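Local coordinates for protein ribulose-bisphosphate carboxylase (Alicyclobacillus acidocaldarius subsp. acidocaldarius, PDB 4NAS) that is a two-subunit, calcium-binding member of the ribulose-bisphosphate carboxylase large-chain family, built from an N-terminal domain and a TIM-barrel catalytic domain, at residues Q122-V133 with A252-P263; V243-A252 with V287-A295. All coordinates share one frame; numbering follows the deposited sequence.

Interaction 1: Q122-V133 with A252-P263. With CA (calcium ion), chain L.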
loop_
_atom_site.group_PDB
_atom_site.type_symbol
_atom_site.label_atom_id
_atom_site.label_comp_id
_atom_site.label_asym_id
_atom_site.label_seq_id
_atom_site.Cartn_x
_atom_site.Cartn_y
_atom_site.Cartn_z
ATOM N N GLN B 122 21.113 -0.831 -1.672
ATOM C CA GLN B 122 20.571 0.368 -2.296
ATOM C C GLN B 122 19.460 0.995 -1.440
ATOM O O GLN B 122 18.964 2.082 -1.741
ATOM C CB GLN B 122 20.022 0.032 -3.683
ATOM C CG GLN B 122 21.078 -0.363 -4.703
ATOM C CD GLN B 122 20.444 -0.585 -6.057
ATOM O OE1 GLN B 122 19.994 0.367 -6.697
ATOM N NE2 GLN B 122 20.357 -1.844 -6.482
ATOM N N PHE B 123 19.054 0.300 -0.385
ATOM C CA PHE B 123 18.028 0.835 0.506
ATOM C C PHE B 123 18.724 1.456 1.731
ATOM O O PHE B 123 19.835 1.033 2.078
ATOM C CB PHE B 123 17.082 -0.278 0.923
ATOM C CG PHE B 123 16.184 -0.762 -0.175
ATOM C CD1 PHE B 123 15.160 0.044 -0.663
ATOM C CD2 PHE B 123 16.353 -2.030 -0.718
ATOM C CE1 PHE B 123 14.318 -0.418 -1.678
ATOM C CE2 PHE B 123 15.517 -2.502 -1.730
ATOM C CZ PHE B 123 14.496 -1.692 -2.205
ATOM N N PRO B 124 18.091 2.462 2.386
ATOM C CA PRO B 124 18.805 3.192 3.440
ATOM C C PRO B 124 19.050 2.401 4.721
ATOM O O PRO B 124 20.097 2.579 5.325
ATOM C CB PRO B 124 17.871 4.370 3.749
ATOM C CG PRO B 124 16.514 3.871 3.362
ATOM C CD PRO B 124 16.766 3.056 2.125
ATOM N N GLY B 125 18.112 1.577 5.178
ATOM C CA GLY B 125 18.276 0.983 6.503
ATOM C C GLY B 125 18.107 2.034 7.600
ATOM O O GLY B 125 17.994 3.232 7.317
ATOM N N PRO B 126 18.079 1.593 8.863
ATOM C CA PRO B 126 17.804 2.511 9.975
ATOM C C PRO B 126 18.942 3.526 10.130
ATOM O O PRO B 126 20.104 3.169 9.906
ATOM C CB PRO B 126 17.733 1.574 11.183
ATOM C CG PRO B 126 17.326 0.231 10.584
ATOM C CD PRO B 126 18.117 0.186 9.306
ATOM N N LYS B 127 18.599 4.773 10.424
ATOM C CA LYS B 127 19.596 5.802 10.677
ATOM C C LYS B 127 20.217 5.546 12.051
ATOM O O LYS B 127 21.421 5.732 12.242
ATOM C CB LYS B 127 18.961 7.199 10.597
ATOM C CG LYS B 127 19.978 8.358 10.616
ATOM C CD LYS B 127 19.344 9.739 10.469
ATOM C CE LYS B 127 18.911 10.061 9.028
ATOM N NZ LYS B 127 17.409 10.088 8.784
ATOM N N PHE B 128 19.396 5.097 13.007
ATOM C CA PHE B 128 19.886 4.909 14.371
ATOM C C PHE B 128 20.063 3.454 14.798
ATOM O O PHE B 128 21.095 3.096 15.389
ATOM C CB PHE B 128 18.978 5.649 15.360
ATOM C CG PHE B 128 19.035 7.138 15.212
ATOM C CD1 PHE B 128 20.011 7.876 15.864
ATOM C CD2 PHE B 128 18.135 7.799 14.400
ATOM C CE1 PHE B 128 20.071 9.249 15.722
ATOM C CE2 PHE B 128 18.200 9.170 14.248
ATOM C CZ PHE B 128 19.157 9.897 14.917
ATOM N N GLY B 129 19.056 2.632 14.522
ATOM C CA GLY B 129 19.037 1.258 15.004
ATOM C C GLY B 129 18.957 1.135 16.520
ATOM O O GLY B 129 18.746 2.127 17.212
ATOM N N VAL B 130 19.152 -0.082 17.031
ATOM C CA VAL B 130 19.104 -0.360 18.463
ATOM C C VAL B 130 20.073 0.554 19.224
ATOM O O VAL B 130 19.667 1.317 20.095
ATOM C CB VAL B 130 19.412 -1.868 18.756
ATOM C CG1 VAL B 130 19.590 -2.106 20.224
ATOM C CG2 VAL B 130 18.317 -2.764 18.213
ATOM N N GLU B 131 21.347 0.515 18.853
ATOM C CA GLU B 131 22.384 1.267 19.577
ATOM C C GLU B 131 22.189 2.791 19.566
ATOM O O GLU B 131 22.540 3.473 20.524
ATOM C CB GLU B 131 23.776 0.905 19.036
ATOM N N GLY B 132 21.637 3.321 18.481
ATOM C CA GLY B 132 21.456 4.757 18.330
ATOM C C GLY B 132 20.241 5.278 19.083
ATOM O O GLY B 132 20.253 6.403 19.573
ATOM N N VAL B 133 19.195 4.463 19.181
ATOM C CA VAL B 133 18.048 4.833 20.002
ATOM C C VAL B 133 18.481 4.874 21.462
ATOM O O VAL B 133 18.162 5.821 22.191
ATOM C CB VAL B 133 16.889 3.826 19.863
ATOM C CG1 VAL B 133 15.873 4.024 21.006
ATOM C CG2 VAL B 133 16.225 3.968 18.505
ATOM N N ALA B 252 11.454 5.731 3.071
ATOM C CA ALA B 252 12.876 5.571 2.721
ATOM C C ALA B 252 13.612 6.898 2.598
ATOM O O ALA B 252 14.760 7.031 3.061
ATOM C CB ALA B 252 13.043 4.760 1.422
ATOM N N ASP B 253 12.968 7.884 1.978
ATOM C CA ASP B 253 13.609 9.195 1.808
ATOM C C ASP B 253 13.861 9.874 3.158
ATOM O O ASP B 253 14.863 10.563 3.340
ATOM C CB ASP B 253 12.774 10.118 0.912
ATOM C CG ASP B 253 12.795 9.701 -0.568
ATOM O OD1 ASP B 253 13.619 8.850 -0.979
ATOM O OD2 ASP B 253 11.967 10.237 -1.324
ATOM N N LEU B 254 12.939 9.675 4.097
ATOM C CA LEU B 254 13.088 10.226 5.462
ATOM C C LEU B 254 14.269 9.591 6.196
ATOM O O LEU B 254 15.058 10.263 6.876
ATOM C CB LEU B 254 11.836 9.938 6.284
ATOM C CG LEU B 254 10.535 10.741 6.155
ATOM C CD1 LEU B 254 10.139 10.996 4.728
ATOM C CD2 LEU B 254 9.417 9.984 6.885
ATOM N N ALA B 255 14.362 8.276 6.084
ATOM C CA ALA B 255 15.415 7.543 6.756
ATOM C C ALA B 255 16.783 7.861 6.123
ATOM O O ALA B 255 17.827 7.809 6.778
ATOM C CB ALA B 255 15.091 6.039 6.708
ATOM N N ARG B 256 16.777 8.239 4.855
ATOM C CA ARG B 256 18.038 8.549 4.187
ATOM C C ARG B 256 18.536 9.970 4.459
ATOM O O ARG B 256 19.738 10.225 4.441
ATOM C CB ARG B 256 17.937 8.315 2.682
ATOM C CG ARG B 256 19.305 8.185 2.006
ATOM C CD ARG B 256 19.190 8.055 0.494
ATOM N NE ARG B 256 18.276 7.006 0.049
ATOM C CZ ARG B 256 18.621 5.737 -0.146
ATOM N NH1 ARG B 256 19.864 5.336 0.078
ATOM N NH2 ARG B 256 17.716 4.864 -0.563
ATOM N N ASP B 257 17.614 10.889 4.720
ATOM C CA ASP B 257 17.944 12.311 4.871
ATOM C C ASP B 257 18.671 12.618 6.207
ATOM O O ASP B 257 18.089 12.460 7.283
ATOM C CB ASP B 257 16.636 13.103 4.775
ATOM C CG ASP B 257 16.847 14.590 4.596
ATOM O OD1 ASP B 257 17.950 15.103 4.888
ATOM O OD2 ASP B 257 15.878 15.247 4.165
ATOM N N PRO B 258 19.931 13.081 6.134
ATOM C CA PRO B 258 20.731 13.394 7.325
ATOM C C PRO B 258 20.057 14.434 8.212
ATOM O O PRO B 258 20.155 14.358 9.444
ATOM C CB PRO B 258 22.014 13.974 6.729
ATOM C CG PRO B 258 22.118 13.333 5.388
ATOM C CD PRO B 258 20.703 13.277 4.895
ATOM N N ASP B 259 19.357 15.382 7.593
ATOM C CA ASP B 259 18.658 16.430 8.342
ATOM C C ASP B 259 17.424 15.935 9.102
ATOM O O ASP B 259 16.949 16.620 10.014
ATOM C CB ASP B 259 18.285 17.607 7.437
ATOM C CG ASP B 259 19.501 18.398 6.975
ATOM O OD1 ASP B 259 20.544 18.362 7.665
ATOM O OD2 ASP B 259 19.409 19.057 5.917
ATOM N N VAL B 260 16.894 14.772 8.725
ATOM C CA VAL B 260 15.860 14.119 9.531
ATOM C C VAL B 260 16.581 13.346 10.628
ATOM O O VAL B 260 16.754 12.120 10.575
ATOM C CB VAL B 260 14.906 13.224 8.701
ATOM C CG1 VAL B 260 13.812 12.645 9.582
ATOM C CG2 VAL B 260 14.273 14.041 7.593
ATOM N N ASP B 261 17.005 14.100 11.632
ATOM C CA ASP B 261 17.952 13.601 12.601
ATOM C C ASP B 261 17.229 13.103 13.839
ATOM O O ASP B 261 17.450 13.584 14.947
ATOM C CB ASP B 261 18.946 14.703 12.949
ATOM C CG ASP B 261 20.132 14.178 13.692
ATOM O OD1 ASP B 261 20.652 13.116 13.277
ATOM O OD2 ASP B 261 20.523 14.807 14.695
ATOM N N VAL B 262 16.357 12.130 13.640
ATOM C CA VAL B 262 15.498 11.649 14.695
ATOM C C VAL B 262 15.092 10.199 14.363
ATOM O O VAL B 262 14.924 9.857 13.191
ATOM C CB VAL B 262 14.259 12.549 14.751
ATOM C CG1 VAL B 262 13.665 12.689 13.363
ATOM C CG2 VAL B 262 13.231 12.012 15.709
ATOM N N PRO B 263 14.964 9.326 15.386
ATOM C CA PRO B 263 14.564 7.945 15.062
ATOM C C PRO B 263 13.166 7.849 14.461
ATOM O O PRO B 263 12.297 8.682 14.753
ATOM C CB PRO B 263 14.595 7.245 16.425
ATOM C CG PRO B 263 15.593 8.023 17.229
ATOM C CD PRO B 263 15.451 9.453 16.777
HETATM CA CA CA L . 22.294 3.494 5.195
HETATM O O HOH W 1 22.240 2.377 2.972
HETATM O O HOH W 2 19.216 5.593 7.216
HETATM O O HOH W 3 21.848 4.084 7.736
HETATM O O HOH W 4 15.856 8.781 10.556
HETATM O O HOH W 5 22.797 1.325 6.321
HETATM O O HOH W 6 25.104 2.953 5.235
HETATM O O HOH W 7 21.226 5.479 4.735
#
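P124 sets CG of its ring against the last turns of helix 248-256. This CG lies 4.1 Å from A252 CB and 4.2 Å from A255 CB. Further along the chain, the F128 ring is met by P263. The CD of P263 sits over one ring face, in a CH-pi contact 4.1 Å from the centroid. The backbone at D261 reaches the edge of the same ring.

Between these two apolar patches K127 reaches into the turn after the helix. Its chain leaves anti to the backbone N (chi1 -170°) and bends at chi3 and chi4. This brings NZ among main-chain carbonyls. K127 NZ donates to V260 O at 2.8 Å and to D257 O at 2.9 Å, with weak bonds to L254 O and A255 O. A water also accepts from NZ. D257 O takes V260 N from the opposite face of its plane, within a type I beta turn.

At the outer edge R256 lays its guanidinium face over P124. R256 NH2 gives a 3.3 Å bond to Q122 O, close to the guanidinium plane. P124 O binds a calcium ion at 2.4 Å, and waters supply its other ligands here. K127 ties segment 122-133 to the carbonyls at the end of helix 248-256 and of the alpha-to-beta loop that leads into strand 264-267 of the TIM barrel.

Interaction 2: V243-A252 with V287-A295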
loop_
_atom_site.group_PDB
_atom_site.type_symbol
_atom_site.label_atom_id
_atom_site.label_comp_id
_atom_site.label_asym_id
_atom_site.label_seq_id
_atom_site.Cartn_x
_atom_site.Cartn_y
_atom_site.Cartn_z
ATOM N N VAL B 243 3.731 3.761 8.142
ATOM C CA VAL B 243 4.541 3.447 6.955
ATOM C C VAL B 243 3.742 2.927 5.770
ATOM O O VAL B 243 3.907 3.377 4.608
ATOM C CB VAL B 243 5.631 2.450 7.325
ATOM C CG1 VAL B 243 6.523 2.187 6.114
ATOM C CG2 VAL B 243 6.445 3.019 8.485
ATOM N N VAL B 244 2.891 1.943 6.033
ATOM C CA VAL B 244 2.123 1.325 4.952
ATOM C C VAL B 244 1.118 2.308 4.330
ATOM O O VAL B 244 0.859 2.265 3.122
ATOM C CB VAL B 244 1.418 0.001 5.418
ATOM C CG1 VAL B 244 0.553 -0.629 4.282
ATOM C CG2 VAL B 244 2.458 -1.008 5.914
ATOM N N ALA B 245 0.552 3.203 5.136
ATOM C CA ALA B 245 -0.384 4.184 4.588
ATOM C C ALA B 245 0.345 5.124 3.620
ATOM O O ALA B 245 -0.188 5.516 2.559
ATOM C CB ALA B 245 -1.050 4.970 5.701
ATOM N N TYR B 246 1.573 5.478 3.973
ATOM C CA TYR B 246 2.286 6.472 3.174
ATOM C C TYR B 246 3.039 5.831 2.014
ATOM O O TYR B 246 3.189 6.439 0.955
ATOM C CB TYR B 246 3.256 7.254 4.040
ATOM C CG TYR B 246 2.661 8.510 4.618
ATOM C CD1 TYR B 246 2.290 9.564 3.789
ATOM C CD2 TYR B 246 2.500 8.661 5.990
ATOM C CE1 TYR B 246 1.757 10.723 4.307
ATOM C CE2 TYR B 246 1.956 9.838 6.525
ATOM C CZ TYR B 246 1.592 10.858 5.675
ATOM O OH TYR B 246 1.084 12.035 6.178
ATOM N N GLY B 247 3.499 4.597 2.218
ATOM C CA GLY B 247 4.311 3.913 1.227
ATOM C C GLY B 247 5.761 3.797 1.636
ATOM O O GLY B 247 6.314 4.731 2.214
ATOM N N TYR B 248 6.422 2.691 1.286
ATOM C CA TYR B 248 7.770 2.459 1.806
ATOM C C TYR B 248 8.817 3.417 1.243
ATOM O O TYR B 248 9.781 3.782 1.940
ATOM C CB TYR B 248 8.226 0.999 1.613
ATOM C CG TYR B 248 7.441 -0.043 2.380
ATOM C CD1 TYR B 248 7.816 -0.418 3.676
ATOM C CD2 TYR B 248 6.357 -0.681 1.805
ATOM C CE1 TYR B 248 7.109 -1.369 4.381
ATOM C CE2 TYR B 248 5.634 -1.640 2.510
ATOM C CZ TYR B 248 6.026 -1.990 3.788
ATOM O OH TYR B 248 5.314 -2.944 4.483
ATOM N N ASP B 249 8.652 3.796 -0.020
ATOM C CA ASP B 249 9.596 4.717 -0.650
ATOM C C ASP B 249 9.538 6.090 -0.023
ATOM O O ASP B 249 10.562 6.766 0.039
ATOM C CB ASP B 249 9.361 4.833 -2.151
ATOM C CG ASP B 249 9.881 3.635 -2.908
ATOM O OD1 ASP B 249 11.028 3.212 -2.636
ATOM O OD2 ASP B 249 9.126 3.095 -3.742
ATOM N N VAL B 250 8.335 6.504 0.393
ATOM C CA VAL B 250 8.154 7.762 1.095
ATOM C C VAL B 250 8.983 7.755 2.365
ATOM O O VAL B 250 9.769 8.682 2.605
ATOM C CB VAL B 250 6.674 8.016 1.496
ATOM C CG1 VAL B 250 6.608 9.046 2.605
ATOM C CG2 VAL B 250 5.866 8.509 0.325
ATOM N N VAL B 251 8.803 6.710 3.176
ATOM C CA VAL B 251 9.575 6.541 4.410
ATOM C C VAL B 251 11.076 6.393 4.168
ATOM O O VAL B 251 11.885 6.898 4.957
ATOM C CB VAL B 251 9.018 5.355 5.265
ATOM C CG1 VAL B 251 9.786 5.206 6.570
ATOM C CG2 VAL B 251 7.542 5.610 5.556
ATOM N N ALA B 252 11.454 5.731 3.071
ATOM C CA ALA B 252 12.876 5.571 2.721
ATOM C C ALA B 252 13.612 6.898 2.598
ATOM O O ALA B 252 14.760 7.031 3.061
ATOM C CB ALA B 252 13.043 4.760 1.422
ATOM N N VAL B 287 6.065 -7.691 5.454
ATOM C CA VAL B 287 5.419 -6.369 5.549
ATOM C C VAL B 287 5.901 -5.572 6.778
ATOM O O VAL B 287 6.243 -4.386 6.686
ATOM C CB VAL B 287 3.888 -6.516 5.616
ATOM C CG1 VAL B 287 3.216 -5.150 5.803
ATOM C CG2 VAL B 287 3.342 -7.206 4.354
ATOM N N LEU B 288 5.952 -6.248 7.918
ATOM C CA LEU B 288 6.312 -5.592 9.180
ATOM C C LEU B 288 7.750 -5.815 9.593
ATOM O O LEU B 288 8.207 -5.246 10.583
ATOM C CB LEU B 288 5.380 -6.074 10.306
ATOM C CG LEU B 288 3.914 -5.764 10.038
ATOM C CD1 LEU B 288 3.011 -6.361 11.114
ATOM C CD2 LEU B 288 3.709 -4.253 9.946
ATOM N N GLY B 289 8.496 -6.628 8.850
ATOM C CA GLY B 289 9.827 -6.956 9.319
ATOM C C GLY B 289 10.917 -6.584 8.341
ATOM O O GLY B 289 11.644 -5.594 8.513
ATOM N N GLN B 290 11.010 -7.397 7.302
ATOM C CA GLN B 290 11.994 -7.226 6.244
ATOM C C GLN B 290 11.929 -5.844 5.605
ATOM O O GLN B 290 12.930 -5.139 5.535
ATOM C CB GLN B 290 11.769 -8.304 5.182
ATOM C CG GLN B 290 12.864 -8.389 4.105
ATOM C CD GLN B 290 12.720 -9.650 3.262
ATOM O OE1 GLN B 290 11.612 -10.136 3.043
ATOM N NE2 GLN B 290 13.838 -10.175 2.772
ATOM N N LEU B 291 10.764 -5.474 5.111
ATOM C CA LEU B 291 10.570 -4.194 4.432
ATOM C C LEU B 291 10.754 -2.976 5.356
ATOM O O LEU B 291 11.275 -1.935 4.933
ATOM C CB LEU B 291 9.168 -4.146 3.828
ATOM C CG LEU B 291 8.924 -5.167 2.710
ATOM C CD1 LEU B 291 7.621 -4.872 1.990
ATOM C CD2 LEU B 291 10.071 -5.154 1.754
HETATM N N MSE B 292 10.302 -3.108 6.602
HETATM C CA MSE B 292 10.461 -2.043 7.594
HETATM C C MSE B 292 11.920 -1.712 7.887
HETATM O O MSE B 292 12.293 -0.543 7.959
HETATM C CB MSE B 292 9.773 -2.429 8.904
HETATM C CG MSE B 292 8.276 -2.456 8.838
HETATM SE SE MSE B 292 7.573 -0.726 8.335
HETATM C CE MSE B 292 5.723 -1.122 8.688
ATOM N N ARG B 293 12.744 -2.742 8.082
ATOM C CA ARG B 293 14.170 -2.521 8.332
ATOM C C ARG B 293 14.828 -1.855 7.108
ATOM O O ARG B 293 15.635 -0.922 7.229
ATOM C CB ARG B 293 14.873 -3.839 8.716
ATOM C CG ARG B 293 16.364 -3.708 8.981
ATOM C CD ARG B 293 16.915 -5.041 9.496
ATOM N NE ARG B 293 18.284 -4.921 9.984
ATOM C CZ ARG B 293 19.022 -5.950 10.390
ATOM N NH1 ARG B 293 20.267 -5.750 10.811
ATOM N NH2 ARG B 293 18.525 -7.177 10.340
ATOM N N LEU B 294 14.457 -2.306 5.923
ATOM C CA LEU B 294 15.052 -1.736 4.712
ATOM C C LEU B 294 14.670 -0.269 4.553
ATOM O O LEU B 294 15.482 0.552 4.137
ATOM C CB LEU B 294 14.585 -2.501 3.480
ATOM C CG LEU B 294 15.044 -3.960 3.353
ATOM C CD1 LEU B 294 14.404 -4.645 2.106
ATOM C CD2 LEU B 294 16.554 -4.028 3.305
ATOM N N ALA B 295 13.419 0.037 4.886
ATOM C CA ALA B 295 12.868 1.376 4.727
ATOM C C ALA B 295 13.431 2.356 5.763
ATOM O O ALA B 295 13.428 3.561 5.531
ATOM C CB ALA B 295 11.336 1.326 4.793
#
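Y248 is the knob of this contact. Its side chain fits among V287, L291, M292 and A295 of helix 284-295. The axes of 248-252 and 287-295 run the same way at 35° and come within 9.5 Å.

L291 comes to the tyrosine over a face. Its CD1 is 4.1 Å from the ring centroid and 26° off the ring normal, a CH-pi contact. The L291 and Y248 side chains cross at about a right angle. A295 meets the ring differently: its CB lies at the edge, near the ring plane. M292, modelled as selenomethionine, stands oblique to the ring. Its SE is 5.3 Å from the centroid, in a Met-aromatic contact.

The M292 chain is bent at chi2, and its end also meets V243 tip to tip. Here M292 SE is 3.8 Å from V243 CG1. V244 CG2 adds contacts to V287 CG1 and to the M292 methyl group.

The tyrosine CG is anti to its own carbonyl carbon (chi1 -65°), and the ring points across to the facing helix. There Y248 OH donates to V287 O at 2.8 Å. V287 lies where that helix widens into a pi-type turn. V287 CG1 is also close to the hydroxyl, 3.3 Å from Y248 OH. F91 of helix 91-99 meets the tyrosine ring as well.

At the far end A252 CA approaches A295 O at 3.5 Å, a CA-H...O contact. A295 O is buried with no conventional polar partner in the model. The chemistry is therefore mostly apolar, with one hydrogen bond that gives the buried hydroxyl a partner and ties the end of the ring to the main chain of the facing helix.

The centres of the two interactions lie 12 Å apart. They share A252 and helix 248-256: interaction 2 uses its start and interaction 1 its end. Along the chain the segments alternate, in the order 122-133, 243-252, 252-263, 287-295. The two also touch directly. G125 N probably donates to L294 O at 3.0 Å, and A255 CB packs on A295 O. Segment 122-133 therefore lies against both helix 248-256 and helix 284-295. These helices follow strands 238-242 and 264-267, neighbours in the parallel barrel sheet. Together the contacts join segment 122-133 to two successive helices of the barrel's outer layer.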